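Local coordinates for protein MHC class I antigen (Anolis carolinensis, PDB 7CPO) that probably presents peptides to T cells, holding them in a groove built on a beta-sheet floor as a class I histocompatibility heavy chain paired with beta2-microglobulin, at residues M200-C205 and W246-V251; E185-K190 and V263-L268; Y9-V14 and F97-G102; D31-V36 and P47-I52. One frame throughout, in Å; residues are numbered along the deposited sequence.

Contact 1 (M200-C205 and W246-V251); sequences METLIC and WRSVKV
Trp-246 touches segment 200-205 with its CB, 3.4 Å from Cys-205 O, while its indole leads away; the ring edge has the backbone N of Ser-248 in its plane, and Gln-8 of the beta2-microglobulin chain packs on the side chain. The carboxylate of Glu-201 turns outward to salt bridges with Arg-193 and Arg-256, and the guanidinium of Arg-247 makes a long, weak ion pair with Asp-218. Between them the strands run antiparallel, 155° between their directions, and six backbone hydrogen bonds join Glu-201 with Val-251, Leu-203 with Val-249 and Cys-205 with Arg-247. The side chains of these hydrogen-bonded pairs share one face. There CG of Leu-203 approaches CG2 of Val-251 at 3.8 Å, the two side chains at about a right angle. SG of Cys-205, anti to its backbone N (chi1 -177°), forms the disulfide to Cys-261. On the other face CG2 of Thr-202 touches CB of Ser-248 at 3.8 Å. The chain of Lys-250 bends back until NZ is 3.7 Å from CB of Met-200, with its charge paired to Glu-195. The interior face of the immunoglobulin sandwich is thus apolar, Leu-203, Val-249 and Cys-205 packing on Trp-219 of the opposing sheet while the charged ends of Glu-201 and Arg-247 are led out; the other face is mixed, with Ile-204 beside Thr-202, Ser-248 and Lys-250.

Contact 2 (E185-K190 and V263-L268); sequences EVPEVK and VEHDGL
His-265 meets segment 185-190 along almost its whole side chain. Its CB starts 3.7 Å from CG of Pro-187, and the ring, swung anti to the backbone N (chi1 -170°), then spreads beneath that proline: Pro-187 CG stands 4.0 Å from the His-265 ring centroid and 28° off the normal, a CH-pi contact over one face. ND1 accepts the N-H of Gly-267 at 2.9 Å, with the donor tilted somewhat from the ring plane. CE1 comes to 3.7 Å from Glu-185 O, and at the tip NE2 is hydrogen-bonded to Pro-212 O. With one ring nitrogen accepting and the other facing a carbonyl, a neutral ring protonated at NE2 is likely. The bond to Gly-267 lies inside a type I beta turn from His-265 to Leu-268 in the immunoglobulin C1-set domain, which sits against the chain entering strand 188-193. That strand and strand 259-264, which carries Val-263, belong to opposite sheets of the sandwich, and CG2 of Val-189 meets CG2 of Val-263 across the interior at 4.0 Å, the side chains sliding past each other in opposite directions. At the turn's far end CD2 of Leu-268 is wedged obliquely against Val-186 CG1, 3.8 Å away, and Pro-187 CD, 4.0 Å away.

Contact 3 (Y9-V14 and F97-G102); sequences YFVTSV and FQWMYG
Strands 9-14 and 97-102 run antiparallel at 173°, their axes 4.8 Å apart at closest, and paired backbone hydrogen bonds link Tyr-9 with Tyr-101, Val-11 with Trp-99 and Ser-13 with Phe-97. Above the face of these pairs, CB of Tyr-9 sits over the Tyr-101 ring, 3.9 Å from its centroid and 22° off the normal, a CH-pi contact. The two phenol rings are near parallel but slid apart, with Tyr-9 CD2 3.6 Å from Tyr-101 CE1. Next along, CG2 of Val-11 lies alongside Trp-99, 3.8 Å from CE3, both side chains pointing the same way. This is the centre of the class I groove floor, where the alpha1 and alpha2 halves of the eight-stranded sheet join: the hydroxyls of Tyr-9 and Tyr-101 each bond the backbone of the bound peptide, and also Tyr-45 and Tyr-26 respectively. The underside turns to the beta2-microglobulin chain. There CE1 of Phe-10 is 4.2 Å from CE of Met-100, and the Phe-10 ring meets Phe-56 of that chain edge-to-face. Thr-12 OG1 lies 3.9 Å from CG of Gln-98, whose amide NE2 is hydrogen-bonded to Trp-60 O of beta2-microglobulin.

Contact 4 (D31-V36 and P47-I52); sequences DDQEFV and PKVPWI
Phe-35 and Trp-51 form the dense part of this contact, with CB of Phe-35 3.7 Å from CH2 of the indole. Their rings are nearly parallel, at 19°, but slid apart so that they barely overlap. CG of Phe-35 lies between its backbone N and carbonyl carbon (chi1 73°), which turns the ring edge to Ile-52, whose CG1 is 4.0 Å from Phe-35 CD1. Val-49 fills the adjoining corner: its CG2 lies over one face of Trp-51, toward the rim, and 3.8 Å from Phe-35 CB. A bond from NE1 of Trp-51 to OE1 of Gln-33, 3.1 Å and 167°, fixes the rotation of the indole; the acceptor lies in the ring plane, yet the N-H comes from above the amide plane. One backbone bond, Lys-48 N to Phe-35 O at 2.8 Å, pins the loop to the strand.

The Glu-34 and Lys-48 side is looser. CE of Lys-48 passes 3.4 Å from OE2 of Glu-34, but NZ stays 4.5 Å away, beyond a salt bridge, and its ion pair with Asp-53 of the beta2-microglobulin chain is long and weak. Tyr-173 of helix 152-176 and Trp-63 of helix 62-87 close over the apolar side. The loop that leaves edge strand 44-47 thus folds back on strand 33-39 on its way to helix 62-87, at one end of the class I peptide-binding platform.

From the N terminus, contact 3 opens on strand 5-14 and closes on strand 96-105, drawing the alpha1 and alpha2 sheets into one floor. Contact 4 closes a short loop nested inside that span and ties strand 33-39 to the approach to helix 62-87; the two touch where Tyr-9 OH packs on Phe-35 CZ, 3.7 Å away. Further along, contact 2 brings the chain entering strand 188-193 against the turn after Val-263, across the two sheets of the immunoglobulin domain, and contact 1 nests within it as neighbouring strands of one sheet, SG of Cys-205 reaching CG1 of Val-189 at 3.6 Å. No loops cross. The two pairs stand in series, contacts 2 and 4 about 9 Å apart at their nearest atoms.

Contact 1 (M200-C205 and W246-V251)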
loop_
_atom_site.group_PDB
_atom_site.type_symbol
_atom_site.label_atom_id
_atom_site.label_comp_id
_atom_site.label_asym_id
_atom_site.label_seq_id
_atom_site.Cartn_x
_atom_site.Cartn_y
_atom_site.Cartn_z
ATOM N N MET A 200 -14.839 -9.102 32.427
ATOM C CA MET A 200 -13.622 -8.347 32.182
ATOM C C MET A 200 -13.932 -7.246 31.178
ATOM O O MET A 200 -14.952 -7.286 30.496
ATOM C CB MET A 200 -12.512 -9.265 31.657
ATOM C CG MET A 200 -12.151 -10.394 32.606
ATOM S SD MET A 200 -11.505 -9.839 34.200
ATOM C CE MET A 200 -9.764 -9.720 33.831
ATOM N N GLU A 201 -13.058 -6.246 31.102
ATOM C CA GLU A 201 -13.233 -5.140 30.168
ATOM C C GLU A 201 -12.107 -5.144 29.149
ATOM O O GLU A 201 -10.965 -5.479 29.474
ATOM C CB GLU A 201 -13.243 -3.780 30.884
ATOM C CG GLU A 201 -14.524 -3.457 31.619
ATOM C CD GLU A 201 -14.459 -2.148 32.387
ATOM O OE1 GLU A 201 -13.389 -1.494 32.388
ATOM O OE2 GLU A 201 -15.480 -1.781 33.002
ATOM N N THR A 202 -12.436 -4.770 27.913
ATOM C CA THR A 202 -11.435 -4.501 26.885
ATOM C C THR A 202 -11.307 -2.990 26.719
ATOM O O THR A 202 -12.295 -2.306 26.418
ATOM C CB THR A 202 -11.794 -5.152 25.549
ATOM O OG1 THR A 202 -11.958 -6.558 25.730
ATOM C CG2 THR A 202 -10.666 -4.914 24.529
ATOM N N LEU A 203 -10.100 -2.472 26.934
ATOM C CA LEU A 203 -9.809 -1.061 26.714
ATOM C C LEU A 203 -9.255 -0.879 25.302
ATOM O O LEU A 203 -8.225 -1.472 24.952
ATOM C CB LEU A 203 -8.822 -0.543 27.762
ATOM C CG LEU A 203 -9.251 -0.561 29.242
ATOM C CD1 LEU A 203 -8.265 0.219 30.125
ATOM C CD2 LEU A 203 -10.672 -0.038 29.424
ATOM N N ILE A 204 -9.930 -0.062 24.492
ATOM C CA ILE A 204 -9.541 0.154 23.099
ATOM C C ILE A 204 -8.899 1.526 22.951
ATOM O O ILE A 204 -9.463 2.539 23.380
ATOM C CB ILE A 204 -10.737 0.015 22.149
ATOM C CG1 ILE A 204 -11.340 -1.380 22.273
ATOM C CG2 ILE A 204 -10.307 0.299 20.714
ATOM C CD1 ILE A 204 -12.622 -1.528 21.512
ATOM N N CYS A 205 -7.727 1.564 22.338
ATOM C CA CYS A 205 -7.053 2.822 22.028
ATOM C C CYS A 205 -7.116 3.060 20.517
ATOM O O CYS A 205 -6.443 2.362 19.750
ATOM C CB CYS A 205 -5.615 2.788 22.531
ATOM S SG CYS A 205 -4.793 4.329 22.260
ATOM N N TRP A 246 -5.592 0.803 15.792
ATOM C CA TRP A 246 -6.050 0.647 17.167
ATOM C C TRP A 246 -5.218 -0.405 17.894
ATOM O O TRP A 246 -4.562 -1.253 17.285
ATOM C CB TRP A 246 -7.533 0.269 17.243
ATOM C CG TRP A 246 -7.867 -1.024 16.588
ATOM C CD1 TRP A 246 -8.367 -1.199 15.324
ATOM C CD2 TRP A 246 -7.750 -2.329 17.155
ATOM N NE1 TRP A 246 -8.555 -2.539 15.067
ATOM C CE2 TRP A 246 -8.184 -3.252 16.176
ATOM C CE3 TRP A 246 -7.318 -2.814 18.395
ATOM C CZ2 TRP A 246 -8.196 -4.628 16.400
ATOM C CZ3 TRP A 246 -7.323 -4.187 18.614
ATOM C CH2 TRP A 246 -7.762 -5.074 17.621
ATOM N N ARG A 247 -5.271 -0.337 19.222
ATOM C CA ARG A 247 -4.612 -1.291 20.098
ATOM C C ARG A 247 -5.470 -1.501 21.336
ATOM O O ARG A 247 -5.932 -0.529 21.944
ATOM C CB ARG A 247 -3.231 -0.801 20.504
ATOM C CG ARG A 247 -2.316 -1.900 20.966
ATOM C CD ARG A 247 -0.967 -1.299 21.266
ATOM N NE ARG A 247 0.016 -2.305 21.665
ATOM C CZ ARG A 247 0.726 -3.052 20.822
ATOM N NH1 ARG A 247 0.565 -2.911 19.513
ATOM N NH2 ARG A 247 1.614 -3.923 21.293
ATOM N N SER A 248 -5.650 -2.766 21.716
ATOM C CA SER A 248 -6.553 -3.166 22.783
ATOM C C SER A 248 -5.823 -3.985 23.839
ATOM O O SER A 248 -4.772 -4.583 23.589
ATOM C CB SER A 248 -7.724 -3.984 22.243
ATOM O OG SER A 248 -7.255 -5.222 21.747
ATOM N N VAL A 249 -6.406 -3.995 25.034
ATOM C CA VAL A 249 -5.942 -4.812 26.149
ATOM C C VAL A 249 -7.164 -5.250 26.950
ATOM O O VAL A 249 -8.138 -4.503 27.082
ATOM C CB VAL A 249 -4.916 -4.048 27.021
ATOM C CG1 VAL A 249 -5.515 -2.750 27.549
ATOM C CG2 VAL A 249 -4.405 -4.932 28.164
ATOM N N LYS A 250 -7.140 -6.483 27.442
ATOM C CA LYS A 250 -8.182 -6.947 28.344
ATOM C C LYS A 250 -7.728 -6.656 29.768
ATOM O O LYS A 250 -6.670 -7.135 30.199
ATOM C CB LYS A 250 -8.500 -8.430 28.154
ATOM C CG LYS A 250 -9.824 -8.787 28.843
ATOM C CD LYS A 250 -10.276 -10.235 28.670
ATOM C CE LYS A 250 -11.371 -10.340 27.584
ATOM N NZ LYS A 250 -12.651 -9.632 27.942
ATOM N N VAL A 251 -8.495 -5.833 30.477
ATOM C CA VAL A 251 -8.124 -5.411 31.816
ATOM C C VAL A 251 -9.175 -5.893 32.789
ATOM O O VAL A 251 -10.268 -6.330 32.423
ATOM C CB VAL A 251 -7.942 -3.891 31.953
ATOM C CG1 VAL A 251 -7.002 -3.369 30.880
ATOM C CG2 VAL A 251 -9.298 -3.194 31.930
#

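Contact 2 (E185-K190 and V263-L268)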
loop_
_atom_site.group_PDB
_atom_site.type_symbol
_atom_site.label_atom_id
_atom_site.label_comp_id
_atom_site.label_asym_id
_atom_site.label_seq_id
_atom_site.Cartn_x
_atom_site.Cartn_y
_atom_site.Cartn_z
ATOM N N GLU A 185 1.176 15.361 10.705
ATOM C CA GLU A 185 -0.179 15.514 11.220
ATOM C C GLU A 185 -0.273 14.809 12.569
ATOM O O GLU A 185 0.187 13.672 12.710
ATOM C CB GLU A 185 -1.207 14.965 10.231
ATOM C CG GLU A 185 -1.167 15.665 8.881
ATOM C CD GLU A 185 -2.537 15.786 8.212
ATOM O OE1 GLU A 185 -3.527 16.117 8.912
ATOM O OE2 GLU A 185 -2.620 15.562 6.976
ATOM N N VAL A 186 -0.865 15.487 13.549
ATOM C CA VAL A 186 -0.828 15.027 14.948
ATOM C C VAL A 186 -1.778 13.846 15.131
ATOM O O VAL A 186 -2.940 13.919 14.709
ATOM C CB VAL A 186 -1.188 16.170 15.893
ATOM C CG1 VAL A 186 -1.102 15.699 17.337
ATOM C CG2 VAL A 186 -0.268 17.360 15.660
ATOM N N PRO A 187 -1.330 12.739 15.720
ATOM C CA PRO A 187 -2.262 11.661 16.071
ATOM C C PRO A 187 -3.379 12.150 16.985
ATOM O O PRO A 187 -3.200 13.049 17.813
ATOM C CB PRO A 187 -1.374 10.640 16.793
ATOM C CG PRO A 187 0.013 10.982 16.397
ATOM C CD PRO A 187 0.043 12.449 16.158
ATOM N N GLU A 188 -4.544 11.539 16.808
ATOM C CA GLU A 188 -5.749 11.808 17.581
ATOM C C GLU A 188 -6.066 10.522 18.330
ATOM O O GLU A 188 -6.489 9.536 17.711
ATOM C CB GLU A 188 -6.902 12.238 16.663
ATOM C CG GLU A 188 -6.553 13.405 15.719
ATOM C CD GLU A 188 -7.091 13.255 14.273
ATOM O OE1 GLU A 188 -8.101 12.548 14.046
ATOM O OE2 GLU A 188 -6.496 13.866 13.355
ATOM N N VAL A 189 -5.854 10.534 19.650
ATOM C CA VAL A 189 -5.892 9.341 20.498
ATOM C C VAL A 189 -7.149 9.359 21.357
ATOM O O VAL A 189 -7.371 10.301 22.127
ATOM C CB VAL A 189 -4.658 9.252 21.406
ATOM C CG1 VAL A 189 -4.629 7.898 22.130
ATOM C CG2 VAL A 189 -3.386 9.505 20.617
ATOM N N LYS A 190 -7.939 8.300 21.267
ATOM C CA LYS A 190 -9.180 8.191 22.017
ATOM C C LYS A 190 -9.250 6.806 22.645
ATOM O O LYS A 190 -9.069 5.801 21.957
ATOM C CB LYS A 190 -10.384 8.448 21.094
ATOM C CG LYS A 190 -11.738 8.136 21.685
ATOM C CD LYS A 190 -12.576 9.391 21.686
ATOM C CE LYS A 190 -14.012 9.136 22.103
ATOM N NZ LYS A 190 -14.724 8.366 21.072
ATOM N N VAL A 263 1.663 6.653 23.259
ATOM C CA VAL A 263 1.794 6.936 21.833
ATOM C C VAL A 263 2.988 7.858 21.602
ATOM O O VAL A 263 3.089 8.924 22.223
ATOM C CB VAL A 263 0.508 7.572 21.260
ATOM C CG1 VAL A 263 0.684 7.881 19.775
ATOM C CG2 VAL A 263 -0.678 6.657 21.475
ATOM N N GLU A 264 3.885 7.458 20.699
ATOM C CA GLU A 264 5.029 8.279 20.307
ATOM C C GLU A 264 4.994 8.495 18.798
ATOM O O GLU A 264 4.802 7.541 18.032
ATOM C CB GLU A 264 6.365 7.636 20.728
ATOM N N HIS A 265 5.197 9.742 18.376
ATOM C CA HIS A 265 5.069 10.100 16.971
ATOM C C HIS A 265 5.748 11.438 16.724
ATOM O O HIS A 265 5.845 12.270 17.632
ATOM C CB HIS A 265 3.594 10.167 16.573
ATOM C CG HIS A 265 3.361 10.289 15.099
ATOM N ND1 HIS A 265 3.262 11.506 14.459
ATOM C CD2 HIS A 265 3.181 9.345 14.145
ATOM C CE1 HIS A 265 3.033 11.306 13.174
ATOM N NE2 HIS A 265 2.978 10.004 12.958
ATOM N N ASP A 266 6.189 11.650 15.475
ATOM C CA ASP A 266 6.786 12.935 15.096
ATOM C C ASP A 266 5.862 14.127 15.378
ATOM O O ASP A 266 6.342 15.246 15.598
ATOM C CB ASP A 266 7.161 12.932 13.613
ATOM C CG ASP A 266 8.357 12.046 13.297
ATOM O OD1 ASP A 266 8.928 11.411 14.217
ATOM O OD2 ASP A 266 8.733 12.010 12.107
ATOM N N GLY A 267 4.544 13.929 15.345
ATOM C CA GLY A 267 3.651 15.032 15.652
ATOM C C GLY A 267 3.587 15.396 17.118
ATOM O O GLY A 267 3.047 16.455 17.454
ATOM N N LEU A 268 4.119 14.545 17.994
ATOM C CA LEU A 268 4.072 14.757 19.437
ATOM C C LEU A 268 5.470 15.120 19.911
ATOM O O LEU A 268 6.349 14.244 19.983
ATOM C CB LEU A 268 3.573 13.500 20.161
ATOM C CG LEU A 268 2.305 12.847 19.622
ATOM C CD1 LEU A 268 2.055 11.561 20.351
ATOM C CD2 LEU A 268 1.126 13.774 19.756
#

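Contact 3 (Y9-V14 and F97-G102)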
loop_
_atom_site.group_PDB
_atom_site.type_symbol
_atom_site.label_atom_id
_atom_site.label_comp_id
_atom_site.label_asym_id
_atom_site.label_seq_id
_atom_site.Cartn_x
_atom_site.Cartn_y
_atom_site.Cartn_z
ATOM N N TYR A 9 7.866 2.177 -7.906
ATOM C CA TYR A 9 6.847 1.827 -8.897
ATOM C C TYR A 9 6.335 0.400 -8.696
ATOM O O TYR A 9 7.105 -0.520 -8.400
ATOM C CB TYR A 9 7.384 1.976 -10.325
ATOM C CG TYR A 9 7.506 3.420 -10.727
ATOM C CD1 TYR A 9 6.378 4.153 -11.086
ATOM C CD2 TYR A 9 8.736 4.062 -10.727
ATOM C CE1 TYR A 9 6.476 5.496 -11.444
ATOM C CE2 TYR A 9 8.853 5.404 -11.077
ATOM C CZ TYR A 9 7.712 6.114 -11.433
ATOM O OH TYR A 9 7.802 7.441 -11.794
ATOM N N PHE A 10 5.031 0.210 -8.885
ATOM C CA PHE A 10 4.399 -1.088 -8.687
ATOM C C PHE A 10 3.512 -1.387 -9.885
ATOM O O PHE A 10 2.521 -0.681 -10.123
ATOM C CB PHE A 10 3.559 -1.115 -7.405
ATOM C CG PHE A 10 4.323 -0.810 -6.160
ATOM C CD1 PHE A 10 4.844 -1.845 -5.385
ATOM C CD2 PHE A 10 4.484 0.510 -5.736
ATOM C CE1 PHE A 10 5.534 -1.570 -4.192
ATOM C CE2 PHE A 10 5.172 0.795 -4.563
ATOM C CZ PHE A 10 5.696 -0.254 -3.773
ATOM N N VAL A 11 3.839 -2.454 -10.606
ATOM C CA VAL A 11 3.183 -2.796 -11.853
ATOM C C VAL A 11 2.602 -4.196 -11.727
ATOM O O VAL A 11 3.301 -5.120 -11.298
ATOM C CB VAL A 11 4.175 -2.710 -13.024
ATOM C CG1 VAL A 11 3.450 -2.782 -14.317
ATOM C CG2 VAL A 11 4.963 -1.415 -12.919
ATOM N N THR A 12 1.339 -4.358 -12.137
ATOM C CA THR A 12 0.593 -5.602 -11.956
ATOM C C THR A 12 -0.134 -5.960 -13.239
ATOM O O THR A 12 -0.887 -5.143 -13.783
ATOM C CB THR A 12 -0.449 -5.506 -10.826
ATOM O OG1 THR A 12 0.201 -5.308 -9.574
ATOM C CG2 THR A 12 -1.254 -6.766 -10.755
ATOM N N SER A 13 0.042 -7.196 -13.681
ATOM C CA SER A 13 -0.566 -7.675 -14.908
ATOM C C SER A 13 -1.229 -9.014 -14.625
ATOM O O SER A 13 -0.584 -9.925 -14.095
ATOM C CB SER A 13 0.491 -7.793 -16.005
ATOM O OG SER A 13 -0.072 -7.581 -17.282
ATOM N N VAL A 14 -2.519 -9.115 -14.945
ATOM C CA VAL A 14 -3.322 -10.317 -14.748
ATOM C C VAL A 14 -3.818 -10.792 -16.106
ATOM O O VAL A 14 -4.205 -9.973 -16.948
ATOM C CB VAL A 14 -4.518 -10.049 -13.808
ATOM C CG1 VAL A 14 -5.200 -11.358 -13.435
ATOM C CG2 VAL A 14 -4.077 -9.290 -12.578
ATOM N N PHE A 97 1.542 -11.339 -13.149
ATOM C CA PHE A 97 2.921 -10.887 -13.261
ATOM C C PHE A 97 3.061 -9.524 -12.594
ATOM O O PHE A 97 2.270 -8.618 -12.863
ATOM C CB PHE A 97 3.354 -10.812 -14.714
ATOM C CG PHE A 97 4.829 -10.769 -14.886
ATOM C CD1 PHE A 97 5.587 -11.918 -14.723
ATOM C CD2 PHE A 97 5.470 -9.578 -15.190
ATOM C CE1 PHE A 97 6.976 -11.881 -14.878
ATOM C CE2 PHE A 97 6.843 -9.536 -15.344
ATOM C CZ PHE A 97 7.598 -10.689 -15.193
ATOM N N GLN A 98 4.055 -9.384 -11.717
ATOM C CA GLN A 98 4.263 -8.166 -10.946
ATOM C C GLN A 98 5.712 -7.715 -11.074
ATOM O O GLN A 98 6.629 -8.530 -11.182
ATOM C CB GLN A 98 3.950 -8.351 -9.463
ATOM C CG GLN A 98 2.482 -8.405 -9.057
ATOM C CD GLN A 98 2.330 -9.014 -7.658
ATOM O OE1 GLN A 98 2.442 -10.230 -7.490
ATOM N NE2 GLN A 98 2.094 -8.163 -6.647
ATOM N N TRP A 99 5.902 -6.402 -11.047
ATOM C CA TRP A 99 7.206 -5.777 -11.197
ATOM C C TRP A 99 7.277 -4.653 -10.182
ATOM O O TRP A 99 6.390 -3.796 -10.162
ATOM C CB TRP A 99 7.371 -5.241 -12.620
ATOM C CG TRP A 99 8.647 -4.500 -12.987
ATOM C CD1 TRP A 99 9.910 -4.690 -12.490
ATOM C CD2 TRP A 99 8.764 -3.484 -13.997
ATOM N NE1 TRP A 99 10.805 -3.838 -13.123
ATOM C CE2 TRP A 99 10.120 -3.090 -14.045
ATOM C CE3 TRP A 99 7.846 -2.861 -14.853
ATOM C CZ2 TRP A 99 10.577 -2.097 -14.915
ATOM C CZ3 TRP A 99 8.306 -1.871 -15.725
ATOM C CH2 TRP A 99 9.656 -1.504 -15.747
ATOM N N MET A 100 8.291 -4.669 -9.320
ATOM C CA MET A 100 8.523 -3.527 -8.445
ATOM C C MET A 100 9.962 -3.061 -8.600
ATOM O O MET A 100 10.888 -3.869 -8.709
ATOM C CB MET A 100 8.188 -3.827 -6.951
ATOM C CG MET A 100 8.843 -5.047 -6.354
ATOM S SD MET A 100 8.221 -5.457 -4.690
ATOM C CE MET A 100 8.831 -4.067 -3.730
ATOM N N TYR A 101 10.137 -1.752 -8.638
ATOM C CA TYR A 101 11.469 -1.196 -8.738
ATOM C C TYR A 101 11.462 0.196 -8.150
ATOM O O TYR A 101 10.426 0.868 -8.112
ATOM C CB TYR A 101 11.971 -1.161 -10.184
ATOM C CG TYR A 101 11.192 -0.299 -11.147
ATOM C CD1 TYR A 101 11.631 0.977 -11.486
ATOM C CD2 TYR A 101 10.047 -0.778 -11.757
ATOM C CE1 TYR A 101 10.943 1.756 -12.393
ATOM C CE2 TYR A 101 9.358 -0.017 -12.661
ATOM C CZ TYR A 101 9.809 1.257 -12.981
ATOM O OH TYR A 101 9.101 2.027 -13.893
ATOM N N GLY A 102 12.634 0.620 -7.706
ATOM C CA GLY A 102 12.790 1.968 -7.215
ATOM C C GLY A 102 14.111 2.108 -6.492
ATOM O O GLY A 102 14.935 1.196 -6.487
#

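Contact 4 (D31-V36 and P47-I52)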
loop_
_atom_site.group_PDB
_atom_site.type_symbol
_atom_site.label_atom_id
_atom_site.label_comp_id
_atom_site.label_asym_id
_atom_site.label_seq_id
_atom_site.Cartn_x
_atom_site.Cartn_y
_atom_site.Cartn_z
ATOM N N ASP A 31 7.607 7.912 -0.898
ATOM C CA ASP A 31 7.375 7.708 0.538
ATOM C C ASP A 31 5.912 7.387 0.836
ATOM O O ASP A 31 5.246 8.081 1.612
ATOM C CB ASP A 31 7.765 8.936 1.355
ATOM C CG ASP A 31 9.217 9.230 1.309
ATOM O OD1 ASP A 31 9.997 8.313 1.005
ATOM O OD2 ASP A 31 9.567 10.392 1.595
ATOM N N ASP A 32 5.406 6.348 0.185
ATOM C CA ASP A 32 4.005 5.914 0.342
ATOM C C ASP A 32 2.977 7.042 0.125
ATOM O O ASP A 32 1.812 6.890 0.500
ATOM C CB ASP A 32 3.762 5.189 1.691
ATOM C CG ASP A 32 3.826 6.106 2.926
ATOM O OD1 ASP A 32 3.216 7.199 2.935
ATOM O OD2 ASP A 32 4.496 5.709 3.913
ATOM N N GLN A 33 3.343 8.154 -0.528
ATOM C CA GLN A 33 2.360 9.039 -1.159
ATOM C C GLN A 33 2.310 8.717 -2.646
ATOM O O GLN A 33 3.331 8.794 -3.335
ATOM C CB GLN A 33 2.695 10.517 -0.967
ATOM C CG GLN A 33 1.669 11.462 -1.564
ATOM C CD GLN A 33 1.847 12.915 -1.089
ATOM O OE1 GLN A 33 1.677 13.870 -1.866
ATOM N NE2 GLN A 33 2.203 13.084 0.192
ATOM N N GLU A 34 1.143 8.335 -3.139
ATOM C CA GLU A 34 1.026 8.047 -4.557
ATOM C C GLU A 34 1.045 9.358 -5.333
ATOM O O GLU A 34 0.371 10.311 -4.957
ATOM C CB GLU A 34 -0.249 7.267 -4.830
ATOM C CG GLU A 34 -0.520 7.067 -6.298
ATOM C CD GLU A 34 -1.836 6.368 -6.566
ATOM O OE1 GLU A 34 -2.498 5.942 -5.596
ATOM O OE2 GLU A 34 -2.201 6.246 -7.751
ATOM N N PHE A 35 1.852 9.443 -6.385
ATOM C CA PHE A 35 1.909 10.683 -7.143
ATOM C C PHE A 35 1.593 10.526 -8.623
ATOM O O PHE A 35 1.193 11.514 -9.252
ATOM C CB PHE A 35 3.279 11.375 -6.972
ATOM C CG PHE A 35 4.437 10.706 -7.711
ATOM C CD1 PHE A 35 4.915 11.232 -8.912
ATOM C CD2 PHE A 35 5.089 9.609 -7.168
ATOM C CE1 PHE A 35 5.988 10.648 -9.578
ATOM C CE2 PHE A 35 6.151 9.024 -7.821
ATOM C CZ PHE A 35 6.598 9.540 -9.035
ATOM N N VAL A 36 1.712 9.322 -9.190
ATOM C CA VAL A 36 1.345 9.079 -10.579
ATOM C C VAL A 36 0.692 7.714 -10.648
ATOM O O VAL A 36 0.926 6.849 -9.804
ATOM C CB VAL A 36 2.558 9.130 -11.550
ATOM C CG1 VAL A 36 3.036 10.579 -11.753
ATOM C CG2 VAL A 36 3.694 8.223 -11.033
ATOM N N PRO A 47 -1.201 12.394 -13.441
ATOM C CA PRO A 47 -0.833 12.937 -12.136
ATOM C C PRO A 47 -1.893 12.601 -11.103
ATOM O O PRO A 47 -3.090 12.591 -11.396
ATOM C CB PRO A 47 -0.766 14.449 -12.383
ATOM C CG PRO A 47 -1.657 14.672 -13.522
ATOM C CD PRO A 47 -1.506 13.455 -14.412
ATOM N N LYS A 48 -1.439 12.334 -9.885
ATOM C CA LYS A 48 -2.325 12.007 -8.781
ATOM C C LYS A 48 -2.262 13.019 -7.654
ATOM O O LYS A 48 -2.986 12.863 -6.669
ATOM C CB LYS A 48 -1.983 10.614 -8.227
ATOM C CG LYS A 48 -2.190 9.506 -9.243
ATOM C CD LYS A 48 -3.670 9.369 -9.628
ATOM C CE LYS A 48 -4.454 8.651 -8.524
ATOM N NZ LYS A 48 -5.893 8.558 -8.867
ATOM N N VAL A 49 -1.390 14.020 -7.755
ATOM C CA VAL A 49 -1.218 15.050 -6.731
ATOM C C VAL A 49 -0.873 16.358 -7.439
ATOM O O VAL A 49 -0.389 16.351 -8.567
ATOM C CB VAL A 49 -0.112 14.683 -5.708
ATOM C CG1 VAL A 49 -0.467 13.424 -4.959
ATOM C CG2 VAL A 49 1.254 14.530 -6.380
ATOM N N PRO A 50 -1.129 17.491 -6.784
ATOM C CA PRO A 50 -0.941 18.767 -7.499
ATOM C C PRO A 50 0.514 19.083 -7.805
ATOM O O PRO A 50 0.802 19.770 -8.791
ATOM C CB PRO A 50 -1.546 19.801 -6.531
ATOM C CG PRO A 50 -2.457 19.028 -5.663
ATOM C CD PRO A 50 -1.795 17.689 -5.488
ATOM N N TRP A 51 1.444 18.613 -6.997
ATOM C CA TRP A 51 2.795 19.136 -7.097
ATOM C C TRP A 51 3.584 18.539 -8.256
ATOM O O TRP A 51 4.572 19.147 -8.684
ATOM C CB TRP A 51 3.538 18.931 -5.769
ATOM C CG TRP A 51 3.582 17.518 -5.190
ATOM C CD1 TRP A 51 2.866 17.047 -4.114
ATOM C CD2 TRP A 51 4.433 16.428 -5.605
ATOM N NE1 TRP A 51 3.212 15.735 -3.845
ATOM C CE2 TRP A 51 4.166 15.332 -4.745
ATOM C CE3 TRP A 51 5.379 16.265 -6.631
ATOM C CZ2 TRP A 51 4.808 14.088 -4.886
ATOM C CZ3 TRP A 51 6.029 15.024 -6.762
ATOM C CH2 TRP A 51 5.739 13.960 -5.889
ATOM N N ILE A 52 3.163 17.392 -8.801
ATOM C CA ILE A 52 3.943 16.773 -9.876
ATOM C C ILE A 52 3.865 17.577 -11.173
ATOM O O ILE A 52 4.742 17.425 -12.037
ATOM C CB ILE A 52 3.526 15.296 -10.077
ATOM C CG1 ILE A 52 4.449 14.571 -11.065
ATOM C CG2 ILE A 52 2.055 15.180 -10.503
ATOM C CD1 ILE A 52 5.906 14.696 -10.769
#